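Local coordinates for protein Poly(A) RNA polymerase GLD2 (Rattus norvegicus, PDB 6LBK) that probably extends the 3'-ends of selected cytoplasmic mRNAs and certain microRNAs by adding AMP units from ATP, as a non-canonical poly(A) polymerase, at residues 297-300 against 301-304. The protein carries 1 engineered substitution. Residues are numbered along the deposited sequence; the frame is centred on the assembly and turned at random.
Sequences EFDW and NTQM
Asp299 grips the three residues from Asn301 to Gln303 through both its carboxylate and its backbone carbonyl. Thr302 OG1 donates to Asp299 OD2 at 2.8 Å, while the backbone N of Asn301 reaches Asp299 OD1 at 3.3 Å. Each donor stands above the carboxylate plane, and each oxygen has its own donor, which restrains rotation of the group. The aspartate can do this because its CG lies anti to the backbone N (chi1 -170°), beside the carbonyl carbon and thus on the side of the following residues.

Asp299 O accepts twice: from Thr302 N at 3.3 Å, well out of the carbonyl plane, and from Gln303 N at 3.2 Å, almost in line with C=O (172°). With helical backbone angles at Trp300 and Asn301, the bond to Thr302 N closes a type I beta turn, and the bond from Asn301 N to the carboxylate adds an Asx turn. Within the PAP-associated region, this reversal links helix 283-297 to strand 303-306, the middle strand of a small three-stranded sheet.

Next to the turn, Phe298 CZ comes within 3.7 Å of Gln303 O, and its CE1 lies 4.1 Å from Gln303 CB. Phe298 CD2 in turn rests 3.7 Å above the plane of the Trp300 indole, toward the rim; Phe347 meets that indole edge-to-face. Farther out, Thr302 and Met304 are joined by backbone hydrogen bonds to Arg315 and Ile313, respectively.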
ATOM      1  N   GLU A 297      -6.114  11.107  18.950  1.00101.73           N
ATOM      2  CA  GLU A 297      -5.033  10.759  19.871  1.00111.29           C
ATOM      3  C   GLU A 297      -3.625  10.914  19.312  1.00102.69           C
ATOM      4  O   GLU A 297      -2.698  11.157  20.091  1.00111.50           O
ATOM      5  CB  GLU A 297      -5.199   9.327  20.382  1.00124.81           C
ATOM      6  CG  GLU A 297      -5.493   9.280  21.871  1.00142.39           C
ATOM      7  CD  GLU A 297      -5.737   7.879  22.386  1.00151.03           C
ATOM      8  OE1 GLU A 297      -5.421   6.911  21.644  1.00146.95           O
ATOM      9  OE2 GLU A 297      -6.236   7.755  23.537  1.00157.40           O
ATOM     10  N   PHE A 298      -3.423  10.786  18.005  1.00 85.60           N
ATOM     11  CA  PHE A 298      -2.077  10.689  17.448  1.00 84.04           C
ATOM     12  C   PHE A 298      -1.542  12.066  17.093  1.00 85.53           C
ATOM     13  O   PHE A 298      -2.084  12.741  16.208  1.00 78.17           O
ATOM     14  CB  PHE A 298      -2.040   9.802  16.201  1.00 75.15           C
ATOM     15  CG  PHE A 298      -0.694   9.802  15.490  1.00 72.30           C
ATOM     16  CD1 PHE A 298       0.402   9.160  16.039  1.00 74.25           C
ATOM     17  CD2 PHE A 298      -0.528  10.452  14.276  1.00 72.90           C
ATOM     18  CE1 PHE A 298       1.631   9.161  15.394  1.00 74.84           C
ATOM     19  CE2 PHE A 298       0.713  10.450  13.619  1.00 73.66           C
ATOM     20  CZ  PHE A 298       1.783   9.802  14.182  1.00 72.23           C
ATOM     21  N   ASP A 299      -0.409  12.415  17.700  1.00 90.17           N
ATOM     22  CA  ASP A 299       0.203  13.737  17.577  1.00 99.53           C
ATOM     23  C   ASP A 299       1.118  13.777  16.346  1.00 97.56           C
ATOM     24  O   ASP A 299       2.300  13.418  16.396  1.00 96.67           O
ATOM     25  CB  ASP A 299       0.948  14.081  18.861  1.00 96.83           C
ATOM     26  CG  ASP A 299       1.393  15.518  18.907  1.00101.65           C
ATOM     27  OD1 ASP A 299       1.007  16.279  17.993  1.00 98.09           O
ATOM     28  OD2 ASP A 299       2.104  15.893  19.871  1.00111.34           O
ATOM     29  N   TRP A 300       0.544  14.220  15.219  1.00 89.25           N
ATOM     30  CA  TRP A 300       1.299  14.378  13.979  1.00 88.94           C
ATOM     31  C   TRP A 300       2.572  15.183  14.198  1.00 93.21           C
ATOM     32  O   TRP A 300       3.587  14.944  13.533  1.00 97.64           O
ATOM     33  CB  TRP A 300       0.452  15.098  12.935  1.00 83.21           C
ATOM     34  CG  TRP A 300      -0.963  14.678  12.895  1.00 75.04           C
ATOM     35  CD1 TRP A 300      -2.000  15.271  13.537  1.00 74.31           C
ATOM     36  CD2 TRP A 300      -1.515  13.572  12.173  1.00 75.62           C
ATOM     37  NE1 TRP A 300      -3.169  14.617  13.255  1.00 71.25           N
ATOM     38  CE2 TRP A 300      -2.897  13.565  12.422  1.00 67.95           C
ATOM     39  CE3 TRP A 300      -0.972  12.591  11.329  1.00 80.55           C
ATOM     40  CZ2 TRP A 300      -3.746  12.620  11.873  1.00 64.97           C
ATOM     41  CZ3 TRP A 300      -1.821  11.642  10.778  1.00 75.82           C
ATOM     42  CH2 TRP A 300      -3.191  11.668  11.050  1.00 73.72           C
ATOM     43  N   ASN A 301       2.513  16.183  15.084  1.00 88.35           N
ATOM     44  CA  ASN A 301       3.561  17.190  15.186  1.00 90.99           C
ATOM     45  C   ASN A 301       4.774  16.719  15.971  1.00 93.56           C
ATOM     46  O   ASN A 301       5.839  17.335  15.856  1.00 96.75           O
ATOM     47  CB  ASN A 301       3.003  18.467  15.825  1.00 93.99           C
ATOM     48  CG  ASN A 301       1.744  18.962  15.136  1.00 93.06           C
ATOM     49  OD1 ASN A 301       1.190  18.294  14.257  1.00 91.19           O
ATOM     50  ND2 ASN A 301       1.284  20.132  15.526  1.00 94.01           N
ATOM     51  N   THR A 302       4.657  15.648  16.754  1.00 93.25           N
ATOM     52  CA  THR A 302       5.792  15.195  17.542  1.00 96.85           C
ATOM     53  C   THR A 302       6.255  13.782  17.224  1.00104.27           C
ATOM     54  O   THR A 302       7.403  13.443  17.557  1.00100.81           O
ATOM     55  CB  THR A 302       5.466  15.263  19.040  1.00100.74           C
ATOM     56  OG1 THR A 302       4.361  14.393  19.316  1.00104.56           O
ATOM     57  CG2 THR A 302       5.109  16.694  19.440  1.00104.09           C
ATOM     58  N   GLN A 303       5.421  12.945  16.596  1.00108.61           N
ATOM     59  CA  GLN A 303       5.774  11.540  16.456  1.00106.11           C
ATOM     60  C   GLN A 303       5.710  11.041  15.018  1.00 87.43           C
ATOM     61  O   GLN A 303       5.058  11.614  14.142  1.00 80.80           O
ATOM     62  CB  GLN A 303       4.919  10.634  17.350  1.00113.15           C
ATOM     63  CG  GLN A 303       5.361  10.684  18.799  1.00125.26           C
ATOM     64  CD  GLN A 303       4.863   9.506  19.588  1.00128.95           C
ATOM     65  OE1 GLN A 303       3.753   9.028  19.366  1.00122.42           O
ATOM     66  NE2 GLN A 303       5.678   9.036  20.531  1.00136.85           N
ATOM     67  N   MET A 304       6.418   9.937  14.816  1.00 89.84           N
ATOM     68  CA  MET A 304       6.491   9.230  13.550  1.00 87.26           C
ATOM     69  C   MET A 304       6.114   7.779  13.799  1.00 83.78           C
ATOM     70  O   MET A 304       6.386   7.206  14.862  1.00 96.61           O
ATOM     71  CB  MET A 304       7.880   9.302  12.901  1.00 84.86           C
ATOM     72  CG  MET A 304       8.887   8.316  13.459  1.00 99.22           C
ATOM     73  SD  MET A 304      10.333   8.149  12.384  1.00112.02           S
ATOM     74  CE  MET A 304      11.185   6.825  13.240  1.00112.57           C
TER